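Putative Outer membrane protein (Helicobacter pylori, PDB 6GW5) probably mediates bacterial attachment to host glycans as the extracellular SabA adhesin domain of a Hop-family outer membrane protein. Local coordinates at residues I355-T358 with Y359-K363; P392-G395 with Q396-Q400. One frame throughout, in Å; residues are numbered along the deposited sequence.

Contact 1 (I355-T358 with Y359-K363); sequences IVTT and YNNAK
Val356 and Asn360 meet one turn apart on the alpha-helix spanning 348-370, in the mostly helical adhesin domain of SabA, and illustrate how a helix adds side-chain contacts to its i to i+4 backbone pattern. Four backbone bonds join 355-358 to 359-363. Those of the middle pair are the straighter: Asn360 N reaches Val356 O at 2.9 Å with an N-H...O angle of 179°, and Asn361 N binds Thr357 O at 2.8 Å. Tyr359 N to Ile355 O and Ala362 N to Thr358 O complete the set.

Among the polar side chains, Asn360 turns its amide back toward the preceding turn, and ND2 makes a weak, bent bond to Val356 O at 3.1 Å; this carbonyl therefore accepts two donors from one residue. The threonine hydroxyls look further back: OG1 of Thr357 and of Thr358, each lying beside its own backbone N, bond to the carbonyls of Thr353 and Glu354.

Van der Waals contacts run alongside. Val356 holds CG1 anti to the backbone N (chi1 174°), bringing that methyl next to Asn360 ND2, the two side chains pointing the same way. Of the buried residues, Thr358 and Ile355 face helix 3-32 through Val22, Leu25 and Ile29, while Ala362 touches Ile383 of strand 383-384. The partly exposed Tyr359 also touches Ile383. Thr357 and Asn361 repeat the parallel pairing one position along, where methyl CG2 of Thr357 sits 3.6 Å from ND2 of Asn361.

Contact 2 (P392-G395 with Q396-Q400); sequences PAAG and QYNYQ
Asn398 reaches back across a turn to Ala394, and with Gly395 and Gln396 it shapes the end of the loop between strands 383-384 and 400-401. CG of Asn398 stands anti to the backbone N (chi1 -167°), which carries the amide toward Ala394; ND2 donates to Ala394 O at 3.0 Å, with the oxygen 19° out of the amide plane. The same nitrogen lies 3.7 Å from Ala394 CB, so the amide spans both the carbonyl and the methyl of one residue. Asn398 is also the centre of an inverse gamma turn, whose bond from Tyr399 N to Tyr397 O is weak.

Gly395 opens a type I beta turn with Gln396 and Tyr397 at its corners. Its backbone, at phi 102°, suits a residue without a side chain, and its carbonyl accepts a long, weak bond from Asn398 N at 3.5 Å. CB of Gln396 lies over one face of the Tyr397 ring, 3.8 Å above its plane. From there its chain runs out extended beyond CG.

One residue thus uses both side-chain and backbone N-H groups on successive carbonyls, which implies that the turn itself is held by one moderate and one weak hydrogen bond, while Tyr397 and Tyr399 pack on helix 348-370.

Overall arrangement
Contact 1 comes first along the chain, within helix 348-370; contact 2 follows in the loop that joins strands 383-384 and 400-401, the two strands of a small antiparallel sheet. Their centres are 13 Å apart, and both sit on the same side of the chain's centre, some 40 Å from it. They meet through a ring stack of Tyr359 with Tyr399 and through aliphatic contacts of Ile355 and Val356 with the same tyrosine. Helix 3-32 borders both, and Asn398 and Tyr399 extend that border from the loop. Local helical order and a loop turn are thereby joined into one packed region of the adhesin domain.

Contact 1 (I355-T358 with Y359-K363)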
ATOM      1  N   ILE A 355      29.516 -13.107  -8.123  1.00 31.11           N
ATOM      2  CA  ILE A 355      29.550 -14.527  -8.452  1.00 33.38           C
ATOM      3  C   ILE A 355      30.970 -14.959  -8.749  1.00 33.36           C
ATOM      4  O   ILE A 355      31.357 -16.064  -8.378  1.00 30.49           O
ATOM      5  CB  ILE A 355      28.571 -14.907  -9.607  1.00 32.62           C
ATOM      6  CG1 ILE A 355      28.335 -16.394  -9.567  1.00 30.54           C
ATOM      7  CG2 ILE A 355      29.053 -14.399 -10.974  1.00 32.94           C
ATOM      8  CD1 ILE A 355      27.277 -16.815 -10.541  1.00 34.27           C
ATOM      9  N   VAL A 356      31.749 -14.065  -9.366  1.00 35.06           N
ATOM     10  CA  VAL A 356      33.129 -14.392  -9.696  1.00 39.39           C
ATOM     11  C   VAL A 356      33.934 -14.508  -8.393  1.00 39.62           C
ATOM     12  O   VAL A 356      34.619 -15.502  -8.200  1.00 36.87           O
ATOM     13  CB  VAL A 356      33.771 -13.390 -10.681  1.00 39.63           C
ATOM     14  CG1 VAL A 356      35.241 -13.699 -10.870  1.00 38.58           C
ATOM     15  CG2 VAL A 356      33.101 -13.445 -12.028  1.00 38.57           C
ATOM     16  N   THR A 357      33.844 -13.499  -7.522  1.00 38.59           N
ATOM     17  CA  THR A 357      34.522 -13.579  -6.236  1.00 38.87           C
ATOM     18  C   THR A 357      34.128 -14.869  -5.540  1.00 35.92           C
ATOM     19  O   THR A 357      34.959 -15.574  -5.037  1.00 37.76           O
ATOM     20  CB  THR A 357      34.158 -12.413  -5.319  1.00 37.82           C
ATOM     21  OG1 THR A 357      34.319 -11.197  -6.032  1.00 43.27           O
ATOM     22  CG2 THR A 357      35.016 -12.367  -4.112  1.00 39.67           C
ATOM     23  N   THR A 358      32.845 -15.147  -5.504  1.00 34.08           N
ATOM     24  CA  THR A 358      32.354 -16.298  -4.803  1.00 35.28           C
ATOM     25  C   THR A 358      32.838 -17.628  -5.412  1.00 38.95           C
ATOM     26  O   THR A 358      33.079 -18.576  -4.701  1.00 42.08           O
ATOM     27  CB  THR A 358      30.830 -16.244  -4.713  1.00 33.90           C
ATOM     28  OG1 THR A 358      30.457 -15.035  -4.051  1.00 30.40           O
ATOM     29  CG2 THR A 358      30.275 -17.422  -3.909  1.00 29.72           C
ATOM     30  N   TYR A 359      33.003 -17.678  -6.719  1.00 40.91           N
ATOM     31  CA  TYR A 359      33.506 -18.863  -7.349  1.00 40.35           C
ATOM     32  C   TYR A 359      34.935 -19.069  -6.955  1.00 39.82           C
ATOM     33  O   TYR A 359      35.333 -20.177  -6.602  1.00 39.62           O
ATOM     34  CB  TYR A 359      33.403 -18.724  -8.859  1.00 42.30           C
ATOM     35  CG  TYR A 359      34.322 -19.638  -9.647  1.00 41.82           C
ATOM     36  CD1 TYR A 359      34.200 -21.012  -9.591  1.00 43.12           C
ATOM     37  CD2 TYR A 359      35.304 -19.096 -10.480  1.00 47.22           C
ATOM     38  CE1 TYR A 359      35.050 -21.835 -10.331  1.00 49.69           C
ATOM     39  CE2 TYR A 359      36.138 -19.898 -11.242  1.00 47.37           C
ATOM     40  CZ  TYR A 359      36.004 -21.271 -11.164  1.00 52.71           C
ATOM     41  OH  TYR A 359      36.812 -22.078 -11.929  1.00 60.74           O
ATOM     42  N   ASN A 360      35.724 -18.006  -7.104  1.00 41.44           N
ATOM     43  CA  ASN A 360      37.130 -18.032  -6.741  1.00 40.78           C
ATOM     44  C   ASN A 360      37.333 -18.432  -5.292  1.00 41.84           C
ATOM     45  O   ASN A 360      38.085 -19.362  -5.005  1.00 43.44           O
ATOM     46  CB  ASN A 360      37.786 -16.735  -7.104  1.00 42.96           C
ATOM     47  CG  ASN A 360      38.169 -16.706  -8.570  1.00 45.17           C
ATOM     48  OD1 ASN A 360      39.003 -17.479  -9.045  1.00 59.35           O
ATOM     49  ND2 ASN A 360      37.539 -15.861  -9.297  1.00 51.07           N
ATOM     50  N   ASN A 361      36.537 -17.850  -4.403  1.00 42.06           N
ATOM     51  CA  ASN A 361      36.560 -18.255  -3.001  1.00 44.18           C
ATOM     52  C   ASN A 361      36.258 -19.708  -2.830  1.00 42.76           C
ATOM     53  O   ASN A 361      36.916 -20.381  -2.061  1.00 41.93           O
ATOM     54  CB  ASN A 361      35.621 -17.413  -2.114  1.00 43.02           C
ATOM     55  CG  ASN A 361      36.122 -15.984  -1.931  1.00 41.37           C
ATOM     56  OD1 ASN A 361      37.324 -15.700  -1.928  1.00 41.90           O
ATOM     57  ND2 ASN A 361      35.207 -15.083  -1.802  1.00 43.53           N
ATOM     58  N   ALA A 362      35.263 -20.184  -3.561  1.00 46.18           N
ATOM     59  CA  ALA A 362      34.863 -21.575  -3.438  1.00 43.15           C
ATOM     60  C   ALA A 362      35.942 -22.502  -3.966  1.00 45.26           C
ATOM     61  O   ALA A 362      36.190 -23.539  -3.373  1.00 44.92           O
ATOM     62  CB  ALA A 362      33.559 -21.816  -4.134  1.00 39.06           C
ATOM     63  N   LYS A 363      36.603 -22.096  -5.046  1.00 47.47           N
ATOM     64  CA  LYS A 363      37.631 -22.911  -5.707  1.00 52.91           C
ATOM     65  C   LYS A 363      38.885 -23.041  -4.806  1.00 56.62           C
ATOM     66  O   LYS A 363      39.381 -24.134  -4.585  1.00 55.18           O
ATOM     67  CB  LYS A 363      37.954 -22.247  -7.043  1.00 55.31           C
ATOM     68  CG  LYS A 363      39.028 -22.827  -7.991  1.00 58.97           C
ATOM     69  CD  LYS A 363      39.308 -21.825  -9.126  1.00 60.64           C
ATOM     70  CE  LYS A 363      39.595 -22.363 -10.532  1.00 63.45           C
ATOM     71  NZ  LYS A 363      40.974 -22.908 -10.682  1.00 65.96           N
TER

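Contact 2 (P392-G395 with Q396-Q400)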
ATOM      1  N   PRO A 392      34.246 -19.915 -22.936  1.00 35.99           N
ATOM      2  CA  PRO A 392      33.325 -20.615 -22.063  1.00 32.81           C
ATOM      3  C   PRO A 392      32.307 -21.336 -22.901  1.00 34.77           C
ATOM      4  O   PRO A 392      31.896 -20.810 -23.944  1.00 31.57           O
ATOM      5  CB  PRO A 392      32.644 -19.487 -21.303  1.00 35.89           C
ATOM      6  CG  PRO A 392      33.626 -18.356 -21.333  1.00 36.37           C
ATOM      7  CD  PRO A 392      34.286 -18.461 -22.656  1.00 35.85           C
ATOM      8  N   ALA A 393      31.886 -22.513 -22.454  1.00 35.78           N
ATOM      9  CA  ALA A 393      31.002 -23.377 -23.288  1.00 40.15           C
ATOM     10  C   ALA A 393      29.558 -22.856 -23.341  1.00 44.18           C
ATOM     11  O   ALA A 393      28.885 -22.983 -24.372  1.00 45.17           O
ATOM     12  CB  ALA A 393      31.037 -24.825 -22.808  1.00 34.32           C
ATOM     13  N   ALA A 394      29.092 -22.237 -22.250  1.00 44.15           N
ATOM     14  CA  ALA A 394      27.689 -21.816 -22.152  1.00 42.15           C
ATOM     15  C   ALA A 394      27.488 -20.605 -21.228  1.00 41.27           C
ATOM     16  O   ALA A 394      26.653 -20.618 -20.350  1.00 42.27           O
ATOM     17  CB  ALA A 394      26.881 -22.993 -21.645  1.00 41.47           C
ATOM     18  N   GLY A 395      28.258 -19.564 -21.464  1.00 43.13           N
ATOM     19  CA  GLY A 395      28.234 -18.373 -20.653  1.00 38.51           C
ATOM     20  C   GLY A 395      29.391 -18.271 -19.661  1.00 41.00           C
ATOM     21  O   GLY A 395      29.791 -19.243 -18.972  1.00 45.75           O
ATOM     22  N   GLN A 396      29.852 -17.049 -19.540  1.00 39.74           N
ATOM     23  CA  GLN A 396      30.849 -16.636 -18.574  1.00 39.54           C
ATOM     24  C   GLN A 396      30.543 -16.905 -17.086  1.00 39.23           C
ATOM     25  O   GLN A 396      31.453 -16.975 -16.241  1.00 43.16           O
ATOM     26  CB  GLN A 396      30.921 -15.149 -18.702  1.00 41.09           C
ATOM     27  CG  GLN A 396      32.288 -14.626 -18.858  1.00 49.06           C
ATOM     28  CD  GLN A 396      32.264 -13.121 -18.974  1.00 51.94           C
ATOM     29  OE1 GLN A 396      31.386 -12.521 -19.630  1.00 49.16           O
ATOM     30  NE2 GLN A 396      33.191 -12.501 -18.294  1.00 58.34           N
ATOM     31  N   TYR A 397      29.260 -16.937 -16.755  1.00 39.98           N
ATOM     32  CA  TYR A 397      28.843 -16.987 -15.360  1.00 41.67           C
ATOM     33  C   TYR A 397      28.101 -18.285 -15.014  1.00 41.69           C
ATOM     34  O   TYR A 397      27.695 -18.482 -13.885  1.00 39.89           O
ATOM     35  CB  TYR A 397      28.015 -15.737 -15.060  1.00 39.94           C
ATOM     36  CG  TYR A 397      28.749 -14.430 -15.349  1.00 40.36           C
ATOM     37  CD1 TYR A 397      29.909 -14.071 -14.620  1.00 40.57           C
ATOM     38  CD2 TYR A 397      28.294 -13.549 -16.343  1.00 36.44           C
ATOM     39  CE1 TYR A 397      30.571 -12.868 -14.865  1.00 39.44           C
ATOM     40  CE2 TYR A 397      28.944 -12.357 -16.599  1.00 36.13           C
ATOM     41  CZ  TYR A 397      30.073 -12.021 -15.871  1.00 40.35           C
ATOM     42  OH  TYR A 397      30.685 -10.842 -16.163  1.00 43.20           O
ATOM     43  N   ASN A 398      28.031 -19.216 -15.965  1.00 42.50           N
ATOM     44  CA  ASN A 398      27.256 -20.403 -15.812  1.00 39.10           C
ATOM     45  C   ASN A 398      28.048 -21.519 -15.148  1.00 37.63           C
ATOM     46  O   ASN A 398      28.309 -22.547 -15.704  1.00 40.10           O
ATOM     47  CB  ASN A 398      26.755 -20.779 -17.169  1.00 42.33           C
ATOM     48  CG  ASN A 398      25.675 -21.820 -17.129  1.00 46.13           C
ATOM     49  OD1 ASN A 398      25.038 -22.048 -16.102  1.00 53.42           O
ATOM     50  ND2 ASN A 398      25.446 -22.452 -18.266  1.00 47.16           N
ATOM     51  N   TYR A 399      28.413 -21.307 -13.903  1.00 42.19           N
ATOM     52  CA  TYR A 399      29.264 -22.265 -13.183  1.00 44.90           C
ATOM     53  C   TYR A 399      28.536 -23.570 -12.992  1.00 42.99           C
ATOM     54  O   TYR A 399      27.337 -23.547 -12.811  1.00 43.34           O
ATOM     55  CB  TYR A 399      29.649 -21.711 -11.814  1.00 42.87           C
ATOM     56  CG  TYR A 399      30.503 -20.496 -11.948  1.00 42.90           C
ATOM     57  CD1 TYR A 399      31.846 -20.620 -12.250  1.00 45.59           C
ATOM     58  CD2 TYR A 399      29.976 -19.220 -11.798  1.00 43.16           C
ATOM     59  CE1 TYR A 399      32.646 -19.500 -12.412  1.00 45.68           C
ATOM     60  CE2 TYR A 399      30.762 -18.094 -11.936  1.00 41.54           C
ATOM     61  CZ  TYR A 399      32.084 -18.235 -12.261  1.00 44.13           C
ATOM     62  OH  TYR A 399      32.871 -17.126 -12.403  1.00 44.69           O
ATOM     63  N   GLN A 400      29.245 -24.696 -13.053  1.00 45.82           N
ATOM     64  CA  GLN A 400      28.627 -26.007 -12.774  1.00 46.91           C
ATOM     65  C   GLN A 400      29.089 -26.486 -11.471  1.00 40.38           C
ATOM     66  O   GLN A 400      30.267 -26.532 -11.195  1.00 40.96           O
ATOM     67  CB  GLN A 400      28.912 -27.071 -13.843  1.00 49.78           C
ATOM     68  CG  GLN A 400      28.371 -26.702 -15.237  1.00 60.33           C
ATOM     69  CD  GLN A 400      26.874 -26.242 -15.313  1.00 67.09           C
ATOM     70  OE1 GLN A 400      26.573 -25.062 -15.521  1.00 63.59           O
ATOM     71  NE2 GLN A 400      25.952 -27.190 -15.218  1.00 68.37           N
TER